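Local coordinates for multiheme cytochrome cf (Carboxydothermus ferrireducens DSM 11255, PDB 6QVM), which probably sits in the S-layer and passes electrons through its covalently bound c-type hemes to insoluble extracellular iron(III) substrates, at residues L281-Y292 / W301-L311; C317-N326 / L343-A353. All blocks are in the same frame, centred on the assembly; numbering follows the deposited sequence.

Contact 1: residues L281-Y292 / W301-L311; sequences LFVGKDYKYMPY and WVADSHTQNWL. With HEC (heme c), chain H.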
loop_
_atom_site.group_PDB
_atom_site.type_symbol
_atom_site.label_atom_id
_atom_site.label_comp_id
_atom_site.label_asym_id
_atom_site.label_seq_id
_atom_site.Cartn_x
_atom_site.Cartn_y
_atom_site.Cartn_z
ATOM N N LEU A 281 -18.566 3.268 14.305
ATOM C CA LEU A 281 -18.697 4.435 15.162
ATOM C C LEU A 281 -19.255 5.585 14.337
ATOM O O LEU A 281 -19.087 5.630 13.115
ATOM C CB LEU A 281 -17.353 4.829 15.780
ATOM C CG LEU A 281 -16.680 3.823 16.718
ATOM C CD1 LEU A 281 -15.413 4.433 17.299
ATOM C CD2 LEU A 281 -17.614 3.374 17.831
ATOM N N PHE A 282 -19.927 6.514 15.006
ATOM C CA PHE A 282 -20.654 7.572 14.326
ATOM C C PHE A 282 -20.210 8.931 14.846
ATOM O O PHE A 282 -20.019 9.120 16.050
ATOM C CB PHE A 282 -22.165 7.371 14.484
ATOM C CG PHE A 282 -22.668 6.113 13.824
ATOM C CD1 PHE A 282 -22.569 4.890 14.470
ATOM C CD2 PHE A 282 -23.198 6.144 12.543
ATOM C CE1 PHE A 282 -23.008 3.731 13.866
ATOM C CE2 PHE A 282 -23.636 4.981 11.928
ATOM C CZ PHE A 282 -23.543 3.774 12.594
ATOM N N VAL A 283 -20.044 9.869 13.918
ATOM C CA VAL A 283 -19.449 11.171 14.187
ATOM C C VAL A 283 -20.489 12.243 13.888
ATOM O O VAL A 283 -20.978 12.346 12.756
ATOM C CB VAL A 283 -18.178 11.382 13.350
ATOM C CG1 VAL A 283 -17.670 12.805 13.497
ATOM C CG2 VAL A 283 -17.103 10.378 13.765
ATOM N N GLY A 284 -20.815 13.045 14.896
ATOM C CA GLY A 284 -21.859 14.034 14.770
ATOM C C GLY A 284 -21.459 15.234 13.931
ATOM O O GLY A 284 -20.325 15.376 13.476
ATOM N N LYS A 285 -22.429 16.131 13.740
ATOM C CA LYS A 285 -22.175 17.370 13.020
ATOM C C LYS A 285 -21.150 18.250 13.726
ATOM O O LYS A 285 -20.517 19.083 13.070
ATOM C CB LYS A 285 -23.487 18.135 12.823
ATOM C CG LYS A 285 -24.485 17.420 11.931
ATOM C CD LYS A 285 -24.883 18.283 10.748
ATOM C CE LYS A 285 -25.548 17.449 9.658
ATOM N NZ LYS A 285 -24.562 16.586 8.953
ATOM N N ASP A 286 -20.973 18.085 15.038
ATOM C CA ASP A 286 -19.950 18.786 15.798
ATOM C C ASP A 286 -18.660 17.983 15.924
ATOM O O ASP A 286 -17.782 18.369 16.698
ATOM C CB ASP A 286 -20.485 19.140 17.189
ATOM C CG ASP A 286 -20.818 17.916 18.019
ATOM O OD1 ASP A 286 -20.981 16.827 17.432
ATOM O OD2 ASP A 286 -20.909 18.047 19.260
ATOM N N TYR A 287 -18.559 16.853 15.218
ATOM C CA TYR A 287 -17.390 15.977 15.145
ATOM C C TYR A 287 -17.129 15.195 16.423
ATOM O O TYR A 287 -16.026 14.645 16.589
ATOM C CB TYR A 287 -16.122 16.745 14.753
ATOM C CG TYR A 287 -16.210 17.348 13.380
ATOM C CD1 TYR A 287 -15.898 16.602 12.254
ATOM C CD2 TYR A 287 -16.621 18.661 13.209
ATOM C CE1 TYR A 287 -15.976 17.149 10.993
ATOM C CE2 TYR A 287 -16.710 19.221 11.951
ATOM C CZ TYR A 287 -16.387 18.457 10.846
ATOM O OH TYR A 287 -16.473 18.994 9.587
ATOM N N LYS A 288 -18.101 15.114 17.324
ATOM C CA LYS A 288 -17.966 14.287 18.511
ATOM C C LYS A 288 -18.670 12.959 18.293
ATOM O O LYS A 288 -19.654 12.875 17.557
ATOM C CB LYS A 288 -18.539 14.978 19.746
ATOM C CG LYS A 288 -17.901 16.312 20.059
ATOM C CD LYS A 288 -18.006 16.682 21.524
ATOM C CE LYS A 288 -17.477 18.092 21.752
ATOM N NZ LYS A 288 -17.078 18.314 23.171
ATOM N N TYR A 289 -18.158 11.920 18.943
ATOM C CA TYR A 289 -18.758 10.607 18.799
ATOM C C TYR A 289 -20.151 10.587 19.422
ATOM O O TYR A 289 -20.498 11.408 20.273
ATOM C CB TYR A 289 -17.863 9.542 19.427
ATOM C CG TYR A 289 -16.608 9.287 18.623
ATOM C CD1 TYR A 289 -16.663 8.592 17.424
ATOM C CD2 TYR A 289 -15.373 9.755 19.054
ATOM C CE1 TYR A 289 -15.526 8.356 16.684
ATOM C CE2 TYR A 289 -14.229 9.527 18.316
ATOM C CZ TYR A 289 -14.315 8.824 17.136
ATOM O OH TYR A 289 -13.187 8.597 16.396
ATOM N N MET A 290 -20.952 9.637 18.970
ATOM C CA MET A 290 -22.366 9.533 19.283
ATOM C C MET A 290 -22.613 8.445 20.319
ATOM O O MET A 290 -21.760 7.582 20.545
ATOM C CB MET A 290 -23.157 9.241 18.005
ATOM C CG MET A 290 -22.853 10.209 16.872
ATOM S SD MET A 290 -24.150 11.429 16.628
ATOM C CE MET A 290 -24.193 11.459 14.850
ATOM N N PRO A 291 -23.767 8.465 20.991
ATOM C CA PRO A 291 -23.983 7.528 22.107
ATOM C C PRO A 291 -24.099 6.060 21.704
ATOM O O PRO A 291 -23.950 5.197 22.578
ATOM C CB PRO A 291 -25.288 8.035 22.742
ATOM C CG PRO A 291 -25.969 8.810 21.665
ATOM C CD PRO A 291 -24.850 9.461 20.903
ATOM N N TYR A 292 -24.360 5.741 20.434
ATOM C CA TYR A 292 -24.459 4.353 19.999
ATOM C C TYR A 292 -23.373 4.018 18.986
ATOM O O TYR A 292 -22.946 4.865 18.199
ATOM C CB TYR A 292 -25.819 4.040 19.362
ATOM C CG TYR A 292 -26.995 4.009 20.305
ATOM C CD1 TYR A 292 -26.877 3.516 21.600
ATOM C CD2 TYR A 292 -28.238 4.463 19.887
ATOM C CE1 TYR A 292 -27.967 3.486 22.452
ATOM C CE2 TYR A 292 -29.330 4.436 20.726
ATOM C CZ TYR A 292 -29.194 3.946 22.008
ATOM O OH TYR A 292 -30.289 3.922 22.844
ATOM N N TRP A 301 -27.665 -1.797 17.354
ATOM C CA TRP A 301 -27.175 -0.608 18.033
ATOM C C TRP A 301 -26.839 -0.960 19.477
ATOM O O TRP A 301 -27.696 -1.456 20.216
ATOM C CB TRP A 301 -28.225 0.500 17.993
ATOM C CG TRP A 301 -28.589 0.948 16.624
ATOM C CD1 TRP A 301 -29.697 0.595 15.916
ATOM C CD2 TRP A 301 -27.841 1.834 15.789
ATOM N NE1 TRP A 301 -29.690 1.211 14.688
ATOM C CE2 TRP A 301 -28.556 1.974 14.582
ATOM C CE3 TRP A 301 -26.635 2.522 15.943
ATOM C CZ2 TRP A 301 -28.102 2.775 13.536
ATOM C CZ3 TRP A 301 -26.185 3.308 14.908
ATOM C CH2 TRP A 301 -26.917 3.434 13.719
ATOM N N VAL A 302 -25.597 -0.702 19.877
ATOM C CA VAL A 302 -25.163 -0.906 21.251
ATOM C C VAL A 302 -24.673 0.428 21.802
ATOM O O VAL A 302 -24.374 1.363 21.057
ATOM C CB VAL A 302 -24.066 -1.986 21.376
ATOM C CG1 VAL A 302 -24.557 -3.320 20.824
ATOM C CG2 VAL A 302 -22.787 -1.547 20.677
ATOM N N ALA A 303 -24.595 0.503 23.127
ATOM C CA ALA A 303 -24.160 1.723 23.793
ATOM C C ALA A 303 -22.648 1.883 23.679
ATOM O O ALA A 303 -21.896 0.913 23.809
ATOM C CB ALA A 303 -24.580 1.704 25.261
ATOM N N ASP A 304 -22.209 3.118 23.435
ATOM C CA ASP A 304 -20.792 3.407 23.264
ATOM C C ASP A 304 -20.433 4.667 24.032
ATOM O O ASP A 304 -21.177 5.652 24.007
ATOM C CB ASP A 304 -20.430 3.569 21.783
ATOM C CG ASP A 304 -18.940 3.456 21.533
ATOM O OD1 ASP A 304 -18.435 2.317 21.469
ATOM O OD2 ASP A 304 -18.273 4.506 21.417
ATOM N N SER A 305 -19.277 4.635 24.695
ATOM C CA SER A 305 -18.863 5.683 25.615
ATOM C C SER A 305 -17.782 6.589 25.038
ATOM O O SER A 305 -17.133 7.317 25.794
ATOM C CB SER A 305 -18.389 5.067 26.929
ATOM O OG SER A 305 -17.409 4.072 26.690
ATOM N N HIS A 306 -17.575 6.562 23.723
ATOM C CA HIS A 306 -16.687 7.531 23.093
ATOM C C HIS A 306 -17.338 8.909 23.104
ATOM O O HIS A 306 -18.502 9.061 22.719
ATOM C CB HIS A 306 -16.358 7.113 21.660
ATOM C CG HIS A 306 -15.295 6.061 21.558
ATOM N ND1 HIS A 306 -15.575 4.745 21.258
ATOM C CD2 HIS A 306 -13.951 6.133 21.706
ATOM C CE1 HIS A 306 -14.450 4.051 21.230
ATOM N NE2 HIS A 306 -13.449 4.871 21.499
ATOM N N THR A 307 -16.584 9.919 23.542
ATOM C CA THR A 307 -17.053 11.294 23.505
ATOM C C THR A 307 -16.025 12.255 22.930
ATOM O O THR A 307 -16.281 13.466 22.909
ATOM C CB THR A 307 -17.459 11.779 24.907
ATOM O OG1 THR A 307 -16.373 11.579 25.823
ATOM C CG2 THR A 307 -18.701 11.042 25.408
ATOM N N GLN A 308 -14.883 11.758 22.458
ATOM C CA GLN A 308 -13.845 12.623 21.916
ATOM C C GLN A 308 -14.334 13.350 20.667
ATOM O O GLN A 308 -15.324 12.975 20.033
ATOM C CB GLN A 308 -12.581 11.823 21.577
ATOM C CG GLN A 308 -11.999 11.008 22.721
ATOM C CD GLN A 308 -12.595 9.619 22.815
ATOM O OE1 GLN A 308 -13.779 9.417 22.548
ATOM N NE2 GLN A 308 -11.771 8.649 23.196
ATOM N N ASN A 309 -13.623 14.425 20.327
ATOM C CA ASN A 309 -13.770 15.072 19.030
ATOM C C ASN A 309 -12.943 14.275 18.029
ATOM O O ASN A 309 -11.712 14.227 18.125
ATOM C CB ASN A 309 -13.329 16.532 19.097
ATOM C CG ASN A 309 -13.600 17.292 17.802
ATOM O OD1 ASN A 309 -13.380 16.777 16.702
ATOM N ND2 ASN A 309 -14.071 18.527 17.933
ATOM N N TRP A 310 -13.624 13.648 17.065
ATOM C CA TRP A 310 -12.937 12.778 16.117
ATOM C C TRP A 310 -11.980 13.572 15.243
ATOM O O TRP A 310 -10.860 13.129 14.969
ATOM C CB TRP A 310 -13.951 12.026 15.256
ATOM C CG TRP A 310 -13.361 11.442 14.006
ATOM C CD1 TRP A 310 -12.690 10.257 13.889
ATOM C CD2 TRP A 310 -13.383 12.021 12.697
ATOM N NE1 TRP A 310 -12.295 10.063 12.589
ATOM C CE2 TRP A 310 -12.712 11.129 11.834
ATOM C CE3 TRP A 310 -13.912 13.204 12.168
ATOM C CZ2 TRP A 310 -12.553 11.384 10.475
ATOM C CZ3 TRP A 310 -13.753 13.455 10.816
ATOM C CH2 TRP A 310 -13.075 12.551 9.986
ATOM N N LEU A 311 -12.401 14.758 14.806
ATOM C CA LEU A 311 -11.565 15.556 13.914
ATOM C C LEU A 311 -10.281 16.002 14.603
ATOM O O LEU A 311 -9.207 16.003 13.990
ATOM C CB LEU A 311 -12.355 16.758 13.408
ATOM C CG LEU A 311 -11.761 17.595 12.277
ATOM C CD1 LEU A 311 -11.519 16.749 11.040
ATOM C CD2 LEU A 311 -12.684 18.763 11.953
HETATM FE FE HEC H . -7.689 4.468 15.576
HETATM C CHA HEC H . -7.988 1.187 14.500
HETATM C CHB HEC H . -10.980 4.390 16.582
HETATM C CHC HEC H . -7.356 7.638 16.891
HETATM C CHD HEC H . -4.571 4.715 14.203
HETATM N NA HEC H . -9.200 3.055 15.549
HETATM C C1A HEC H . -9.115 1.776 15.029
HETATM C C2A HEC H . -10.414 1.148 15.159
HETATM C C3A HEC H . -11.243 2.027 15.735
HETATM C C4A HEC H . -10.496 3.243 15.991
HETATM C CMA HEC H . -12.733 1.782 16.055
HETATM C CAA HEC H . -10.755 -0.293 14.720
HETATM C CBA HEC H . -10.350 -1.221 15.868
HETATM C CGA HEC H . -10.750 -2.645 15.574
HETATM O O1A HEC H . -10.321 -3.205 14.527
HETATM O O2A HEC H . -11.487 -3.223 16.415
HETATM N NB HEC H . -8.937 5.789 16.522
HETATM C C1B HEC H . -10.231 5.501 16.925
HETATM C C2B HEC H . -10.678 6.589 17.769
HETATM C C3B HEC H . -9.681 7.494 17.858
HETATM C C4B HEC H . -8.566 7.003 17.071
HETATM C CMB HEC H . -12.081 6.653 18.412
HETATM C CAB HEC H . -9.676 8.834 18.637
HETATM C CBB HEC H . -9.878 8.618 20.155
HETATM N NC HEC H . -6.247 5.914 15.527
HETATM C C1C HEC H . -6.293 7.143 16.161
HETATM C C2C HEC H . -5.023 7.811 15.957
HETATM C C3C HEC H . -4.245 7.002 15.212
HETATM C C4C HEC H . -5.009 5.798 14.931
HETATM C CMC HEC H . -4.671 9.216 16.492
HETATM C CAC HEC H . -2.807 7.261 14.698
HETATM C CBC HEC H . -1.818 7.362 15.876
HETATM N ND HEC H . -6.491 3.163 14.498
HETATM C C1D HEC H . -5.203 3.491 14.088
HETATM C C2D HEC H . -4.598 2.320 13.508
HETATM C C3D HEC H . -5.660 1.210 13.596
HETATM C C4D HEC H . -6.800 1.830 14.226
HETATM C CMD HEC H . -3.174 2.273 12.922
HETATM C CAD HEC H . -5.565 -0.261 13.126
HETATM C CBD HEC H . -4.365 -0.951 13.780
HETATM C CGD HEC H . -4.678 -1.304 15.209
HETATM O O1D HEC H . -5.877 -1.282 15.570
HETATM O O2D HEC H . -3.742 -1.608 15.988
HETATM O O HOH W 1 -19.404 6.609 20.270
#

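Contact 2: residues C317-N326 / L343-A353; sequences CHVTGYPGPN and LFTEPGIGCEA. With HEC (heme c), chain H.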
loop_
_atom_site.group_PDB
_atom_site.type_symbol
_atom_site.label_atom_id
_atom_site.label_comp_id
_atom_site.label_asym_id
_atom_site.label_seq_id
_atom_site.Cartn_x
_atom_site.Cartn_y
_atom_site.Cartn_z
ATOM N N CYS A 317 -5.141 10.077 11.601
ATOM C CA CYS A 317 -4.733 8.751 11.162
ATOM C C CYS A 317 -5.807 8.065 10.331
ATOM O O CYS A 317 -5.582 6.950 9.854
ATOM C CB CYS A 317 -4.365 7.875 12.366
ATOM S SG CYS A 317 -3.001 8.518 13.352
ATOM N N HIS A 318 -6.957 8.709 10.129
ATOM C CA HIS A 318 -8.090 8.084 9.467
ATOM C C HIS A 318 -8.420 8.710 8.116
ATOM O O HIS A 318 -9.317 8.216 7.429
ATOM C CB HIS A 318 -9.332 8.120 10.369
ATOM C CG HIS A 318 -9.147 7.477 11.705
ATOM N ND1 HIS A 318 -10.088 7.580 12.707
ATOM C CD2 HIS A 318 -8.131 6.738 12.215
ATOM C CE1 HIS A 318 -9.662 6.927 13.776
ATOM N NE2 HIS A 318 -8.481 6.396 13.502
ATOM N N VAL A 319 -7.713 9.763 7.707
ATOM C CA VAL A 319 -8.010 10.470 6.472
ATOM C C VAL A 319 -6.712 10.775 5.736
ATOM O O VAL A 319 -5.610 10.557 6.239
ATOM C CB VAL A 319 -8.815 11.767 6.713
ATOM C CG1 VAL A 319 -10.140 11.450 7.414
ATOM C CG2 VAL A 319 -7.993 12.746 7.516
ATOM N N THR A 320 -6.867 11.277 4.514
ATOM C CA THR A 320 -5.756 11.520 3.607
ATOM C C THR A 320 -5.930 12.885 2.963
ATOM O O THR A 320 -7.055 13.324 2.713
ATOM C CB THR A 320 -5.692 10.438 2.518
ATOM O OG1 THR A 320 -5.577 9.147 3.127
ATOM C CG2 THR A 320 -4.496 10.672 1.584
ATOM N N GLY A 321 -4.814 13.559 2.706
ATOM C CA GLY A 321 -4.804 14.691 1.806
ATOM C C GLY A 321 -4.673 16.057 2.434
ATOM O O GLY A 321 -4.805 17.057 1.718
ATOM N N TYR A 322 -4.414 16.140 3.732
ATOM C CA TYR A 322 -4.316 17.449 4.357
ATOM C C TYR A 322 -2.876 17.955 4.342
ATOM O O TYR A 322 -1.930 17.174 4.195
ATOM C CB TYR A 322 -4.854 17.387 5.787
ATOM C CG TYR A 322 -4.282 16.287 6.652
ATOM C CD1 TYR A 322 -3.140 16.494 7.412
ATOM C CD2 TYR A 322 -4.903 15.048 6.725
ATOM C CE1 TYR A 322 -2.625 15.487 8.211
ATOM C CE2 TYR A 322 -4.400 14.040 7.517
ATOM C CZ TYR A 322 -3.265 14.263 8.260
ATOM O OH TYR A 322 -2.773 13.254 9.052
ATOM N N PRO A 323 -2.675 19.270 4.475
ATOM C CA PRO A 323 -1.315 19.821 4.381
ATOM C C PRO A 323 -0.399 19.287 5.471
ATOM O O PRO A 323 -0.814 19.070 6.611
ATOM C CB PRO A 323 -1.529 21.332 4.529
ATOM C CG PRO A 323 -2.946 21.554 4.135
ATOM C CD PRO A 323 -3.688 20.333 4.595
ATOM N N GLY A 324 0.863 19.082 5.103
ATOM C CA GLY A 324 1.882 18.690 6.044
ATOM C C GLY A 324 1.922 17.199 6.305
ATOM O O GLY A 324 1.247 16.402 5.645
ATOM N N PRO A 325 2.733 16.796 7.282
ATOM C CA PRO A 325 2.854 15.371 7.604
ATOM C C PRO A 325 1.535 14.785 8.079
ATOM O O PRO A 325 0.734 15.449 8.744
ATOM C CB PRO A 325 3.906 15.345 8.721
ATOM C CG PRO A 325 4.664 16.628 8.561
ATOM C CD PRO A 325 3.650 17.626 8.080
ATOM N N ASN A 326 1.319 13.519 7.738
ATOM C CA ASN A 326 0.141 12.788 8.171
ATOM C C ASN A 326 0.518 11.786 9.255
ATOM O O ASN A 326 1.694 11.518 9.516
ATOM C CB ASN A 326 -0.535 12.079 6.993
ATOM C CG ASN A 326 0.381 11.100 6.304
ATOM O OD1 ASN A 326 1.574 11.349 6.156
ATOM N ND2 ASN A 326 -0.171 9.977 5.875
ATOM N N LEU A 343 -9.607 19.930 6.442
ATOM C CA LEU A 343 -8.507 20.160 5.516
ATOM C C LEU A 343 -8.147 18.927 4.702
ATOM O O LEU A 343 -7.332 19.031 3.777
ATOM C CB LEU A 343 -7.266 20.648 6.276
ATOM C CG LEU A 343 -7.379 22.015 6.959
ATOM C CD1 LEU A 343 -6.043 22.463 7.534
ATOM C CD2 LEU A 343 -7.922 23.053 5.993
ATOM N N PHE A 344 -8.708 17.766 5.034
ATOM C CA PHE A 344 -8.443 16.572 4.248
ATOM C C PHE A 344 -9.373 16.502 3.043
ATOM O O PHE A 344 -10.490 17.023 3.056
ATOM C CB PHE A 344 -8.590 15.308 5.098
ATOM C CG PHE A 344 -9.976 15.085 5.634
ATOM C CD1 PHE A 344 -10.887 14.309 4.934
ATOM C CD2 PHE A 344 -10.363 15.627 6.849
ATOM C CE1 PHE A 344 -12.162 14.095 5.422
ATOM C CE2 PHE A 344 -11.637 15.411 7.350
ATOM C CZ PHE A 344 -12.542 14.649 6.631
ATOM N N THR A 345 -8.896 15.837 1.994
ATOM C CA THR A 345 -9.649 15.704 0.756
ATOM C C THR A 345 -10.060 14.278 0.427
ATOM O O THR A 345 -10.807 14.084 -0.537
ATOM C CB THR A 345 -8.839 16.268 -0.423
ATOM O OG1 THR A 345 -7.567 15.610 -0.488
ATOM C CG2 THR A 345 -8.630 17.768 -0.262
ATOM N N GLU A 346 -9.589 13.280 1.174
ATOM C CA GLU A 346 -9.975 11.892 0.952
ATOM C C GLU A 346 -10.266 11.250 2.301
ATOM O O GLU A 346 -9.357 11.157 3.149
ATOM C CB GLU A 346 -8.889 11.122 0.204
ATOM C CG GLU A 346 -9.300 9.702 -0.175
ATOM C CD GLU A 346 -8.211 8.958 -0.928
ATOM O OE1 GLU A 346 -8.302 7.713 -1.019
ATOM O OE2 GLU A 346 -7.264 9.619 -1.419
ATOM N N PRO A 347 -11.491 10.803 2.549
ATOM C CA PRO A 347 -11.747 10.019 3.761
ATOM C C PRO A 347 -11.112 8.645 3.630
ATOM O O PRO A 347 -11.157 8.026 2.565
ATOM C CB PRO A 347 -13.276 9.936 3.818
ATOM C CG PRO A 347 -13.699 10.073 2.397
ATOM C CD PRO A 347 -12.718 11.023 1.761
ATOM N N GLY A 348 -10.507 8.173 4.717
ATOM C CA GLY A 348 -9.821 6.898 4.683
ATOM C C GLY A 348 -8.360 7.039 4.325
ATOM O O GLY A 348 -7.847 8.122 4.023
ATOM N N ILE A 349 -7.667 5.904 4.372
ATOM C CA ILE A 349 -6.236 5.847 4.089
ATOM C C ILE A 349 -6.086 5.470 2.619
ATOM O O ILE A 349 -6.223 4.304 2.248
ATOM C CB ILE A 349 -5.509 4.861 5.010
ATOM C CG1 ILE A 349 -5.591 5.319 6.466
ATOM C CG2 ILE A 349 -4.064 4.684 4.584
ATOM C CD1 ILE A 349 -6.807 4.831 7.205
ATOM N N GLY A 350 -5.831 6.471 1.778
ATOM C CA GLY A 350 -5.666 6.252 0.358
ATOM C C GLY A 350 -4.223 5.985 -0.026
ATOM O O GLY A 350 -3.324 5.922 0.813
ATOM N N CYS A 351 -4.012 5.839 -1.338
ATOM C CA CYS A 351 -2.672 5.580 -1.856
ATOM C C CYS A 351 -1.676 6.608 -1.353
ATOM O O CYS A 351 -0.556 6.265 -0.957
ATOM C CB CYS A 351 -2.679 5.583 -3.385
ATOM S SG CYS A 351 -4.089 4.770 -4.144
ATOM N N GLU A 352 -2.073 7.876 -1.353
ATOM C CA GLU A 352 -1.150 8.956 -1.043
ATOM C C GLU A 352 -0.855 9.083 0.440
ATOM O O GLU A 352 0.002 9.892 0.815
ATOM C CB GLU A 352 -1.712 10.261 -1.595
ATOM C CG GLU A 352 -1.794 10.263 -3.122
ATOM C CD GLU A 352 -2.723 11.337 -3.669
ATOM O OE1 GLU A 352 -2.218 12.321 -4.265
ATOM O OE2 GLU A 352 -3.955 11.196 -3.487
ATOM N N ALA A 353 -1.532 8.307 1.291
ATOM C CA ALA A 353 -1.158 8.300 2.700
ATOM C C ALA A 353 0.210 7.661 2.895
ATOM O O ALA A 353 0.917 7.983 3.852
ATOM C CB ALA A 353 -2.212 7.573 3.530
HETATM FE FE HEC H . -7.689 4.468 15.576
HETATM C CHA HEC H . -7.988 1.187 14.500
HETATM C CHB HEC H . -10.980 4.390 16.582
HETATM C CHC HEC H . -7.356 7.638 16.891
HETATM C CHD HEC H . -4.571 4.715 14.203
HETATM N NA HEC H . -9.200 3.055 15.549
HETATM C C1A HEC H . -9.115 1.776 15.029
HETATM C C2A HEC H . -10.414 1.148 15.159
HETATM C C3A HEC H . -11.243 2.027 15.735
HETATM C C4A HEC H . -10.496 3.243 15.991
HETATM C CMA HEC H . -12.733 1.782 16.055
HETATM C CAA HEC H . -10.755 -0.293 14.720
HETATM C CBA HEC H . -10.350 -1.221 15.868
HETATM C CGA HEC H . -10.750 -2.645 15.574
HETATM O O1A HEC H . -10.321 -3.205 14.527
HETATM O O2A HEC H . -11.487 -3.223 16.415
HETATM N NB HEC H . -8.937 5.789 16.522
HETATM C C1B HEC H . -10.231 5.501 16.925
HETATM C C2B HEC H . -10.678 6.589 17.769
HETATM C C3B HEC H . -9.681 7.494 17.858
HETATM C C4B HEC H . -8.566 7.003 17.071
HETATM C CMB HEC H . -12.081 6.653 18.412
HETATM C CAB HEC H . -9.676 8.834 18.637
HETATM C CBB HEC H . -9.878 8.618 20.155
HETATM N NC HEC H . -6.247 5.914 15.527
HETATM C C1C HEC H . -6.293 7.143 16.161
HETATM C C2C HEC H . -5.023 7.811 15.957
HETATM C C3C HEC H . -4.245 7.002 15.212
HETATM C C4C HEC H . -5.009 5.798 14.931
HETATM C CMC HEC H . -4.671 9.216 16.492
HETATM C CAC HEC H . -2.807 7.261 14.698
HETATM C CBC HEC H . -1.818 7.362 15.876
HETATM N ND HEC H . -6.491 3.163 14.498
HETATM C C1D HEC H . -5.203 3.491 14.088
HETATM C C2D HEC H . -4.598 2.320 13.508
HETATM C C3D HEC H . -5.660 1.210 13.596
HETATM C C4D HEC H . -6.800 1.830 14.226
HETATM C CMD HEC H . -3.174 2.273 12.922
HETATM C CAD HEC H . -5.565 -0.261 13.126
HETATM C CBD HEC H . -4.365 -0.951 13.780
HETATM C CGD HEC H . -4.678 -1.304 15.209
HETATM O O1D HEC H . -5.877 -1.282 15.570
HETATM O O2D HEC H . -3.742 -1.608 15.988
#

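Contact 1: residues L281-Y292 / W301-L311
Tyr289, Trp310 and Tyr292 contribute the largest buried areas to this contact, and Tyr289 lies at the centre of it. Its CB packs on CB of His306 at 3.6 Å, and the two side chains run alongside each other. The imidazole turns its edge toward the face of the phenol ring, with the planes at 50°. At the far end, Tyr289 OH comes 3.0 Å from Trp310 CD1, at the rim of the indole, and the same hydroxyl reaches the CMB methyl of heme c. Tyr289, His306 and Trp310 thus form an aromatic cluster, the first two lining the heme c pocket. Two backbone bonds bring the segments together here: Tyr289 N donates to Gln308 O at 3.2 Å, and Trp310 N donates to Tyr287 O. CG of Trp310 is anti to its own N (chi1 163°), which places one face of the indole against Val283, whose CG2 lies over it, offset toward the rim. Beside it, Leu311 CD2 makes a CH-pi contact with Tyr287, 3.7 Å from the ring centroid. Tyr292 holds the other end, its CB 3.8 Å from Trp301 CE3, next to the bond from Asp304 N to Pro291 O. Between these ends Asp304 OD2 accepts from His306 N, forming an Asx turn. The bond from His306 ND1 to Asp304 OD2, 2.7 Å long, uses the syn lone pair of OD2 and lies near the imidazole plane, restraining the ring's rotation beside the heme. Strand 292-295 separates strands 279-284 and 300-303 in the antiparallel sheet, and Tyr340 of strand 339-342 packs on Tyr287 and Leu311.

Contact 2: residues C317-N326 / L343-A353
Thr320 meets Gly348, Gly350 and Ala353 through different atoms of one short side chain. Its CB lies 3.5 Å from Gly348 O. Thr320 OG1 donates to Gly348 O at 2.6 Å, in the carbonyl plane and on a lone pair, while accepting from Gly350 N at 3.0 Å with a nearly straight N-H...O angle of 172°. The methyl CG2 of Thr320 goes the other way, anti to the backbone N, and rests 3.8 Å from Ala353 N. The backbone of Thr320 is bonded as well: its N donates to Glu346 O, and its O accepts from both Glu346 N and Thr345 N, which defines a classic beta bulge in the two-stranded antiparallel ladder. On the Pro347 face of that ladder, Val319 CG1 sits 3.8 Å from the centroid of the Phe344 ring, 9° off the normal, a CH-pi contact over the face. Farther along, Asn326 ND2 donates to Ala353 O at 3.0 Å, close to its own amide plane. The 317-326 segment opens with the end of a CXXCH motif begun by Cys314: Cys317 SG is bonded to heme c CAC, and the His318 ring presents its edge to the iron, although the distance from His318 NE2 to heme FE, 2.9 Å, is long for ligation. The buried Thr320 hydroxyl is thus used both as donor, to Gly348 O, and as acceptor, from Gly350 N. These bonds join the chain just after the Cys317-His318 heme site to the chain just before Cys351, which is covalently linked to another heme.

Overall arrangement
From the N terminus, the chain reaches contact 1 first: 281-292 meets 301-311 across an eight-residue connection that includes most of strand 292-295. The two contacts are in series, as contact 1 is complete before contact 2 begins. Contact 1 ends in helix 310-313, which leads through Cys317 and His318 to strand 319-320. Contact 2 then closes the longer excursion containing strands 333-336 and 339-342. Although their centres lie about 21 Å apart, they touch: Trp310 CZ2 packs 3.9 Å from Val319 CG1. Both touch the same heme, contact 1 by packing and contact 2 through the covalent bond of Cys317; together they tie the edge of the five-stranded sheet to the heme-bearing segments.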